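Local coordinates for maltose/maltodextrin-binding protein (Thermus thermophilus, PDB 2GH9) that binds maltotriose between the two lobes of a periplasmic binding-protein fold, probably delivering it to a sugar transporter in the membrane, at residues Phe299-Gly304 with Glu317-Val322; Val191-Leu196 with Ser361-Ile366; Glu77-Tyr82 with Gly103-Leu108. All blocks are in the same frame, centred on the assembly; numbering follows the deposited sequence.

Contact 1: Phe299-Gly304 with Glu317-Val322; sequences FNQAGG and EKDPVV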
loop_
_atom_site.group_PDB
_atom_site.type_symbol
_atom_site.label_atom_id
_atom_site.label_comp_id
_atom_site.label_asym_id
_atom_site.label_seq_id
_atom_site.Cartn_x
_atom_site.Cartn_y
_atom_site.Cartn_z
ATOM N N PHE A 299 16.274 5.585 -2.505
ATOM C CA PHE A 299 15.318 4.633 -1.958
ATOM C C PHE A 299 14.681 3.800 -3.077
ATOM O O PHE A 299 14.536 2.608 -2.928
ATOM C CB PHE A 299 14.260 5.373 -1.130
ATOM C CG PHE A 299 13.395 4.474 -0.276
ATOM C CD1 PHE A 299 13.920 3.832 0.840
ATOM C CD2 PHE A 299 12.048 4.299 -0.567
ATOM C CE1 PHE A 299 13.131 3.044 1.647
ATOM C CE2 PHE A 299 11.225 3.491 0.269
ATOM C CZ PHE A 299 11.757 2.884 1.367
ATOM N N ASN A 300 14.310 4.414 -4.194
ATOM C CA ASN A 300 13.722 3.671 -5.312
ATOM C C ASN A 300 14.698 2.648 -5.849
ATOM O O ASN A 300 14.331 1.515 -6.162
ATOM C CB ASN A 300 13.281 4.615 -6.432
ATOM C CG ASN A 300 12.810 3.866 -7.699
ATOM O OD1 ASN A 300 13.591 3.628 -8.591
ATOM N ND2 ASN A 300 11.546 3.454 -7.728
ATOM N N GLN A 301 15.960 3.048 -5.940
ATOM C CA GLN A 301 16.979 2.180 -6.511
ATOM C C GLN A 301 17.256 1.000 -5.608
ATOM O O GLN A 301 17.386 -0.117 -6.097
ATOM C CB GLN A 301 18.236 2.983 -6.852
ATOM C CG GLN A 301 17.967 4.010 -7.963
ATOM C CD GLN A 301 17.441 3.368 -9.240
ATOM O OE1 GLN A 301 16.240 3.469 -9.567
ATOM N NE2 GLN A 301 18.332 2.698 -9.976
ATOM N N ALA A 302 17.242 1.234 -4.294
ATOM C CA ALA A 302 17.419 0.170 -3.297
ATOM C C ALA A 302 16.252 -0.812 -3.280
ATOM O O ALA A 302 16.440 -2.042 -3.112
ATOM C CB ALA A 302 17.561 0.782 -1.929
ATOM N N GLY A 303 15.049 -0.264 -3.448
ATOM C CA GLY A 303 13.813 -1.034 -3.378
ATOM C C GLY A 303 12.990 -0.914 -4.641
ATOM O O GLY A 303 13.231 -1.634 -5.629
ATOM N N GLY A 304 12.004 -0.027 -4.610
ATOM C CA GLY A 304 11.197 0.250 -5.784
ATOM C C GLY A 304 9.997 1.170 -5.685
ATOM O O GLY A 304 9.308 1.388 -6.691
ATOM N N GLU A 317 12.511 8.456 -15.293
ATOM C CA GLU A 317 11.470 8.180 -16.279
ATOM C C GLU A 317 11.699 6.858 -17.012
ATOM O O GLU A 317 10.735 6.151 -17.333
ATOM C CB GLU A 317 11.364 9.330 -17.286
ATOM C CG GLU A 317 10.160 9.206 -18.217
ATOM C CD GLU A 317 10.048 10.324 -19.227
ATOM O OE1 GLU A 317 10.943 11.196 -19.268
ATOM O OE2 GLU A 317 9.057 10.315 -20.001
ATOM N N LYS A 318 12.969 6.533 -17.255
ATOM C CA LYS A 318 13.365 5.341 -18.003
ATOM C C LYS A 318 13.712 4.140 -17.130
ATOM O O LYS A 318 13.952 3.060 -17.661
ATOM C CB LYS A 318 14.560 5.651 -18.923
ATOM C CG LYS A 318 14.241 6.595 -20.046
ATOM C CD LYS A 318 15.410 6.676 -21.026
ATOM C CE LYS A 318 15.069 7.540 -22.233
ATOM N NZ LYS A 318 16.004 7.291 -23.390
ATOM N N ASP A 319 13.762 4.318 -15.807
ATOM C CA ASP A 319 13.914 3.179 -14.910
ATOM C C ASP A 319 12.730 2.223 -15.138
ATOM O O ASP A 319 11.591 2.661 -15.280
ATOM C CB ASP A 319 14.021 3.605 -13.438
ATOM C CG ASP A 319 14.168 2.418 -12.502
ATOM O OD1 ASP A 319 15.304 2.007 -12.195
ATOM O OD2 ASP A 319 13.132 1.852 -12.102
ATOM N N PRO A 320 13.018 0.925 -15.230
ATOM C CA PRO A 320 12.004 -0.093 -15.509
ATOM C C PRO A 320 10.846 -0.163 -14.495
ATOM O O PRO A 320 9.695 -0.378 -14.888
ATOM C CB PRO A 320 12.812 -1.383 -15.465
ATOM C CG PRO A 320 14.174 -0.985 -15.762
ATOM C CD PRO A 320 14.355 0.325 -15.122
ATOM N N VAL A 321 11.177 -0.009 -13.214
ATOM C CA VAL A 321 10.193 -0.012 -12.128
ATOM C C VAL A 321 9.315 1.226 -12.225
ATOM O O VAL A 321 8.094 1.135 -12.099
ATOM C CB VAL A 321 10.874 -0.098 -10.723
ATOM C CG1 VAL A 321 9.840 0.017 -9.591
ATOM C CG2 VAL A 321 11.645 -1.375 -10.573
ATOM N N VAL A 322 9.925 2.385 -12.475
ATOM C CA VAL A 322 9.160 3.625 -12.573
ATOM C C VAL A 322 8.267 3.602 -13.822
ATOM O O VAL A 322 7.087 3.899 -13.724
ATOM C CB VAL A 322 10.077 4.882 -12.525
ATOM C CG1 VAL A 322 9.275 6.176 -12.744
ATOM C CG2 VAL A 322 10.797 4.929 -11.206
HETATM O O HOH W 1 13.645 0.923 -9.207
#
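Gly304 and Val321 bring the two backbones together, their CA atoms 6.4 Å apart, whereas Gln301 and Asp319 keep their CA atoms 9.0 Å from each other. Helix 293-302 is ending here: Gly303 N still bonds Phe299 O, but Gly303 itself has left helical angles, and the chain runs on as loop. Opposite it, helix 320-326 is just beginning. Val321 exploits the close end. With its CG1 branch lying anti to the backbone N (chi1 175°), that methyl is set 3.3 Å from Gly304 O, so an aliphatic group packs directly on main chain.

At the wider end the chemistry is polar. Asp319 is the N-cap of helix 320-326, and its OD2 accepts from Val322 N at 3.3 Å through the anti lone pair, with a second, weak bond from Val321 N. Thus one helix's last turn faces the capped first turn of another, here within the periplasmic binding-protein fold that surrounds the maltotriose; the position of Gly304 lies about 11 Å from a bound glucose unit. Asn300 and Asp319 reach for each other from opposite directions, amide and carboxylate planes 79° apart, yet Asn300 OD1 and Asp319 OD2 remain 4.0 Å apart; a water beside them lies 2.8 Å from Asn300 OD1 and 3.1 Å from Asp319 OD2. The other end of the amide, Asn300 ND2, is held by the carbonyl oxygen of Arg305, and beside it packs Val322 CG2. Beyond the pair, Val321 also rests on Phe247 and Ile249 of strand 247-250.

Contact 2: Val191-Leu196 with Ser361-Ile366; sequences VGEKAL and SNVKKI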
loop_
_atom_site.group_PDB
_atom_site.type_symbol
_atom_site.label_atom_id
_atom_site.label_comp_id
_atom_site.label_asym_id
_atom_site.label_seq_id
_atom_site.Cartn_x
_atom_site.Cartn_y
_atom_site.Cartn_z
ATOM N N VAL A 191 -21.769 -5.095 -6.269
ATOM C CA VAL A 191 -20.329 -4.971 -6.533
ATOM C C VAL A 191 -19.594 -5.948 -5.637
ATOM O O VAL A 191 -18.754 -6.702 -6.102
ATOM C CB VAL A 191 -19.796 -3.545 -6.262
ATOM C CG1 VAL A 191 -18.242 -3.518 -6.314
ATOM C CG2 VAL A 191 -20.380 -2.569 -7.250
ATOM N N GLY A 192 -19.937 -5.909 -4.348
ATOM C CA GLY A 192 -19.307 -6.730 -3.329
ATOM C C GLY A 192 -19.538 -8.213 -3.531
ATOM O O GLY A 192 -18.626 -9.019 -3.393
ATOM N N GLU A 193 -20.775 -8.570 -3.866
ATOM C CA GLU A 193 -21.118 -9.967 -4.140
ATOM C C GLU A 193 -20.318 -10.517 -5.331
ATOM O O GLU A 193 -19.774 -11.619 -5.269
ATOM C CB GLU A 193 -22.619 -10.093 -4.402
ATOM C CG GLU A 193 -23.482 -9.789 -3.182
ATOM C CD GLU A 193 -24.988 -9.676 -3.518
ATOM O OE1 GLU A 193 -25.441 -10.368 -4.447
ATOM O OE2 GLU A 193 -25.704 -8.883 -2.851
ATOM N N LYS A 194 -20.220 -9.738 -6.404
ATOM C CA LYS A 194 -19.478 -10.188 -7.588
ATOM C C LYS A 194 -17.965 -10.270 -7.335
ATOM O O LYS A 194 -17.304 -11.199 -7.812
ATOM C CB LYS A 194 -19.774 -9.296 -8.783
ATOM C CG LYS A 194 -21.223 -9.362 -9.293
ATOM C CD LYS A 194 -21.592 -8.068 -10.021
ATOM C CE LYS A 194 -22.984 -8.085 -10.617
ATOM N NZ LYS A 194 -23.483 -6.702 -10.925
ATOM N N ALA A 195 -17.419 -9.294 -6.602
ATOM C CA ALA A 195 -16.011 -9.312 -6.236
ATOM C C ALA A 195 -15.703 -10.549 -5.417
ATOM O O ALA A 195 -14.750 -11.267 -5.707
ATOM C CB ALA A 195 -15.622 -8.060 -5.453
ATOM N N LEU A 196 -16.516 -10.804 -4.396
ATOM C CA LEU A 196 -16.271 -11.945 -3.504
ATOM C C LEU A 196 -16.416 -13.305 -4.199
ATOM O O LEU A 196 -15.667 -14.237 -3.889
ATOM C CB LEU A 196 -17.195 -11.904 -2.290
ATOM C CG LEU A 196 -16.947 -10.818 -1.248
ATOM C CD1 LEU A 196 -17.848 -11.091 -0.021
ATOM C CD2 LEU A 196 -15.468 -10.775 -0.871
ATOM N N SER A 361 -20.237 -20.611 0.916
ATOM C CA SER A 361 -20.409 -19.369 1.655
ATOM C C SER A 361 -21.427 -18.460 0.975
ATOM O O SER A 361 -21.356 -18.212 -0.232
ATOM C CB SER A 361 -19.058 -18.653 1.825
ATOM O OG SER A 361 -18.567 -18.171 0.591
ATOM N N ASN A 362 -22.389 -17.982 1.756
ATOM C CA ASN A 362 -23.421 -17.077 1.257
ATOM C C ASN A 362 -22.800 -15.696 1.051
ATOM O O ASN A 362 -22.739 -14.882 1.970
ATOM C CB ASN A 362 -24.605 -17.015 2.233
ATOM C CG ASN A 362 -25.789 -16.248 1.686
ATOM O OD1 ASN A 362 -25.648 -15.287 0.938
ATOM N ND2 ASN A 362 -26.978 -16.664 2.080
ATOM N N VAL A 363 -22.339 -15.455 -0.174
ATOM C CA VAL A 363 -21.734 -14.179 -0.553
ATOM C C VAL A 363 -22.694 -12.998 -0.335
ATOM O O VAL A 363 -22.292 -11.929 0.128
ATOM C CB VAL A 363 -21.281 -14.234 -2.031
ATOM C CG1 VAL A 363 -21.079 -12.875 -2.562
ATOM C CG2 VAL A 363 -20.012 -15.078 -2.171
ATOM N N LYS A 364 -23.967 -13.205 -0.669
ATOM C CA LYS A 364 -25.023 -12.207 -0.460
ATOM C C LYS A 364 -25.133 -11.742 1.003
ATOM O O LYS A 364 -25.208 -10.544 1.275
ATOM C CB LYS A 364 -26.373 -12.791 -0.921
ATOM C CG LYS A 364 -27.547 -11.805 -0.976
ATOM C CD LYS A 364 -27.934 -11.439 -2.420
ATOM C CE LYS A 364 -29.422 -11.175 -2.546
ATOM N NZ LYS A 364 -29.919 -10.179 -1.555
ATOM N N LYS A 365 -25.153 -12.687 1.932
ATOM C CA LYS A 365 -25.308 -12.367 3.366
ATOM C C LYS A 365 -24.012 -11.840 3.983
ATOM O O LYS A 365 -24.045 -10.923 4.813
ATOM C CB LYS A 365 -25.782 -13.588 4.158
ATOM C CG LYS A 365 -27.252 -13.944 3.920
ATOM C CD LYS A 365 -27.714 -15.103 4.823
ATOM C CE LYS A 365 -29.178 -15.483 4.538
ATOM N NZ LYS A 365 -29.570 -16.801 5.162
ATOM N N ILE A 366 -22.889 -12.440 3.587
ATOM C CA ILE A 366 -21.552 -11.980 3.996
ATOM C C ILE A 366 -21.409 -10.490 3.690
ATOM O O ILE A 366 -21.038 -9.707 4.569
ATOM C CB ILE A 366 -20.418 -12.802 3.320
ATOM C CG1 ILE A 366 -20.366 -14.210 3.920
ATOM C CG2 ILE A 366 -19.050 -12.099 3.495
ATOM C CD1 ILE A 366 -19.397 -15.153 3.271
#
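Val363 meets Glu193 where the two segments come closest, their CA atoms 5.6 Å apart, but the second segment prepares for this two residues earlier. Ser361, still in the loop, has its hydroxyl tied to Ala355 O and Lys200 NZ, the latter a residue farther along helix 189-204. Asn362 then caps the new helix: its OD1 accepts from Lys365 N at 2.8 Å, the donor standing well above the carbonyl plane (58° out of it).

Val363 is the residue driven into the neighbouring helix. Its CG1, anti to the backbone N at chi1 162°, lies 3.3 Å from Glu193 O and also approaches Glu193 CB and Leu196 CB, the last at 4.0 Å. One methyl thus touches main chain and two side chains a helical turn apart.

Lys364 points its CB away, and its bent aliphatic part passes obliquely by the Glu193 carboxylate. Lys364 CD sits 3.4 Å from both Glu193 OE1 and Glu193 OE2, while Lys364 NZ stays 4.6 Å from Glu193 OE2, beyond salt-bridge range. Any attraction is therefore at longer range, and the ammonium also makes a long, weak ion pair with Glu368. With an alanine at Glu193 the carboxylate is gone, and the methylenes of Lys364 would probably lose their packing partner and its ammonium a nearby countercharge. Ile366, one turn after Val363, sets its CG2 3.9 Å from Leu196 CD1, the two side chains crossing at a slant; Leu196 continues onto Ile352 of helix 341-357 and Phe163 of helix 156-166.

What results is apolar helix-helix packing with a charged margin, in which the capped first turn of the C-terminal helix 363-378 is laid against helix 189-204 on the periphery of a periplasmic binding protein.

Contact 3: Glu77-Tyr82 with Gly103-Leu108; sequences EPVGKY and GRLMGL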
loop_
_atom_site.group_PDB
_atom_site.type_symbol
_atom_site.label_atom_id
_atom_site.label_comp_id
_atom_site.label_asym_id
_atom_site.label_seq_id
_atom_site.Cartn_x
_atom_site.Cartn_y
_atom_site.Cartn_z
ATOM N N GLU A 77 2.453 15.846 14.232
ATOM C CA GLU A 77 2.940 17.221 14.151
ATOM C C GLU A 77 2.635 17.796 12.757
ATOM O O GLU A 77 3.060 17.238 11.726
ATOM C CB GLU A 77 4.441 17.285 14.504
ATOM C CG GLU A 77 5.129 18.668 14.368
ATOM C CD GLU A 77 4.670 19.725 15.392
ATOM O OE1 GLU A 77 3.897 19.407 16.310
ATOM O OE2 GLU A 77 5.114 20.885 15.276
ATOM N N PRO A 78 1.871 18.911 12.705
ATOM C CA PRO A 78 1.767 19.665 11.448
ATOM C C PRO A 78 3.153 20.099 10.957
ATOM O O PRO A 78 3.935 20.638 11.739
ATOM C CB PRO A 78 0.928 20.884 11.841
ATOM C CG PRO A 78 0.148 20.427 13.013
ATOM C CD PRO A 78 1.083 19.539 13.777
ATOM N N VAL A 79 3.449 19.874 9.673
ATOM C CA VAL A 79 4.803 20.066 9.165
ATOM C C VAL A 79 4.960 21.224 8.162
ATOM O O VAL A 79 6.086 21.537 7.742
ATOM C CB VAL A 79 5.385 18.735 8.567
ATOM C CG1 VAL A 79 5.427 17.663 9.635
ATOM C CG2 VAL A 79 4.574 18.251 7.351
ATOM N N GLY A 80 3.846 21.849 7.787
ATOM C CA GLY A 80 3.848 22.900 6.775
ATOM C C GLY A 80 4.742 24.072 7.133
ATOM O O GLY A 80 5.429 24.619 6.273
ATOM N N LYS A 81 4.750 24.441 8.411
ATOM C CA LYS A 81 5.568 25.561 8.886
ATOM C C LYS A 81 7.082 25.315 8.751
ATOM O O LYS A 81 7.852 26.284 8.753
ATOM C CB LYS A 81 5.216 25.915 10.342
ATOM C CG LYS A 81 5.679 24.897 11.389
ATOM C CD LYS A 81 5.259 25.277 12.819
ATOM C CE LYS A 81 4.770 24.052 13.588
ATOM N NZ LYS A 81 4.498 24.347 15.027
ATOM N N TYR A 82 7.510 24.045 8.631
ATOM C CA TYR A 82 8.951 23.700 8.549
ATOM C C TYR A 82 9.498 23.550 7.122
ATOM O O TYR A 82 10.681 23.260 6.943
ATOM C CB TYR A 82 9.243 22.384 9.260
ATOM C CG TYR A 82 8.745 22.225 10.675
ATOM C CD1 TYR A 82 9.421 22.808 11.748
ATOM C CD2 TYR A 82 7.635 21.436 10.955
ATOM C CE1 TYR A 82 8.982 22.635 13.054
ATOM C CE2 TYR A 82 7.173 21.266 12.256
ATOM C CZ TYR A 82 7.865 21.865 13.303
ATOM O OH TYR A 82 7.459 21.687 14.601
ATOM N N GLY A 103 -7.287 20.800 6.414
ATOM C CA GLY A 103 -6.613 21.877 5.687
ATOM C C GLY A 103 -5.120 22.039 5.956
ATOM O O GLY A 103 -4.512 23.026 5.524
ATOM N N ARG A 104 -4.516 21.075 6.649
ATOM C CA ARG A 104 -3.106 21.153 6.981
ATOM C C ARG A 104 -2.330 19.948 6.482
ATOM O O ARG A 104 -2.855 18.828 6.428
ATOM C CB ARG A 104 -2.942 21.241 8.486
ATOM C CG ARG A 104 -3.658 22.430 9.093
ATOM C CD ARG A 104 -3.180 22.652 10.481
ATOM N NE ARG A 104 -4.126 23.454 11.240
ATOM C CZ ARG A 104 -3.896 23.907 12.470
ATOM N NH1 ARG A 104 -2.736 23.635 13.083
ATOM N NH2 ARG A 104 -4.833 24.631 13.084
ATOM N N LEU A 105 -1.073 20.192 6.138
ATOM C CA LEU A 105 -0.144 19.128 5.780
ATOM C C LEU A 105 0.340 18.430 7.063
ATOM O O LEU A 105 0.932 19.065 7.933
ATOM C CB LEU A 105 1.022 19.695 4.989
ATOM C CG LEU A 105 1.895 18.662 4.277
ATOM C CD1 LEU A 105 1.152 17.987 3.134
ATOM C CD2 LEU A 105 3.171 19.336 3.780
ATOM N N MET A 106 0.072 17.123 7.166
ATOM C CA MET A 106 0.297 16.355 8.388
ATOM C C MET A 106 1.483 15.363 8.319
ATOM O O MET A 106 1.712 14.576 9.234
ATOM C CB MET A 106 -1.001 15.646 8.775
ATOM C CG MET A 106 -2.219 16.613 8.981
ATOM S SD MET A 106 -1.848 17.980 10.146
ATOM C CE MET A 106 -1.550 17.077 11.661
ATOM N N GLY A 107 2.245 15.433 7.243
ATOM C CA GLY A 107 3.456 14.630 7.094
ATOM C C GLY A 107 4.126 15.004 5.799
ATOM O O GLY A 107 3.602 15.807 5.030
ATOM N N LEU A 108 5.312 14.467 5.574
ATOM C CA LEU A 108 6.069 14.749 4.351
ATOM C C LEU A 108 5.866 13.589 3.395
ATOM O O LEU A 108 6.358 12.502 3.687
ATOM C CB LEU A 108 7.556 14.891 4.647
ATOM C CG LEU A 108 7.949 15.924 5.708
ATOM C CD1 LEU A 108 9.461 15.944 5.840
ATOM C CD2 LEU A 108 7.402 17.282 5.345
HETATM O O HOH W 2 3.803 14.920 10.964
HETATM O O HOH W 3 1.117 21.662 8.499
#
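Val79 gives up the most surface in this contact, and both its backbone and its side chain are engaged. Val79 N donates to Leu105 O at 3.2 Å in a nearly straight bond (170° at the hydrogen), tilted 23° from the carbonyl plane. Its CG2 methyl, placed between the backbone N and the carbonyl carbon, meets three neighbours: Gly107 O lies 3.5 Å from Val79 CG2, Leu108 CD2 is 3.6 Å from the same methyl, and Leu105 CD2 is a little farther off. Leu108 reaches it obliquely and also packs on Ala287 of helix 280-290. The methyl thus lies over main chain and two leucines, while Gly107 N, buried here, finds no polar partner.

Pro78 turns its CB away from the other segment but brings CG of its ring to the methionine. Pro78 CG lies 4.0 Å from Met106 CE, the two side chains running side by side in the same direction. Bends at both chi2 and chi3 curl the methionine back, returning its terminal methyl to the proline although its own CB points away.

Leu105 contributes its carbonyl oxygen as well as an apolar side chain. Besides the bond from Val79 N, that oxygen accepts a hydrogen bond from a water 2.7 Å from Leu105 O, and the water accepts from Gly80 N. A second water donates to both Glu77 O and Met106 O, binding the backbones again a step away.

The touching parts of the two segments run almost at right angles (95°), so this is no sheet pairing: a loop between helices 67-72 and 85-90 crosses the beginning of strand 104-113, part of the mixed sheet of a periplasmic binding-protein lobe.

The three contacts sample different levels of one binding-protein fold. Contact 1 is the most buried; contacts 2 and 3 are only partly so, and contact 2 lies across the chain's centre from contact 1, their centres 38 Å apart. No helix or strand is shared among them. Contacts 1 and 2 both set a capped helix start against another helix, but the former joins its polar groups through water, whereas the latter relies on aliphatic packing beside loosely associated charges. Contact 3 joins its segments by a direct backbone hydrogen bond, with waters beside it. Along the chain, contact 1 is nested within the span closed by contact 2.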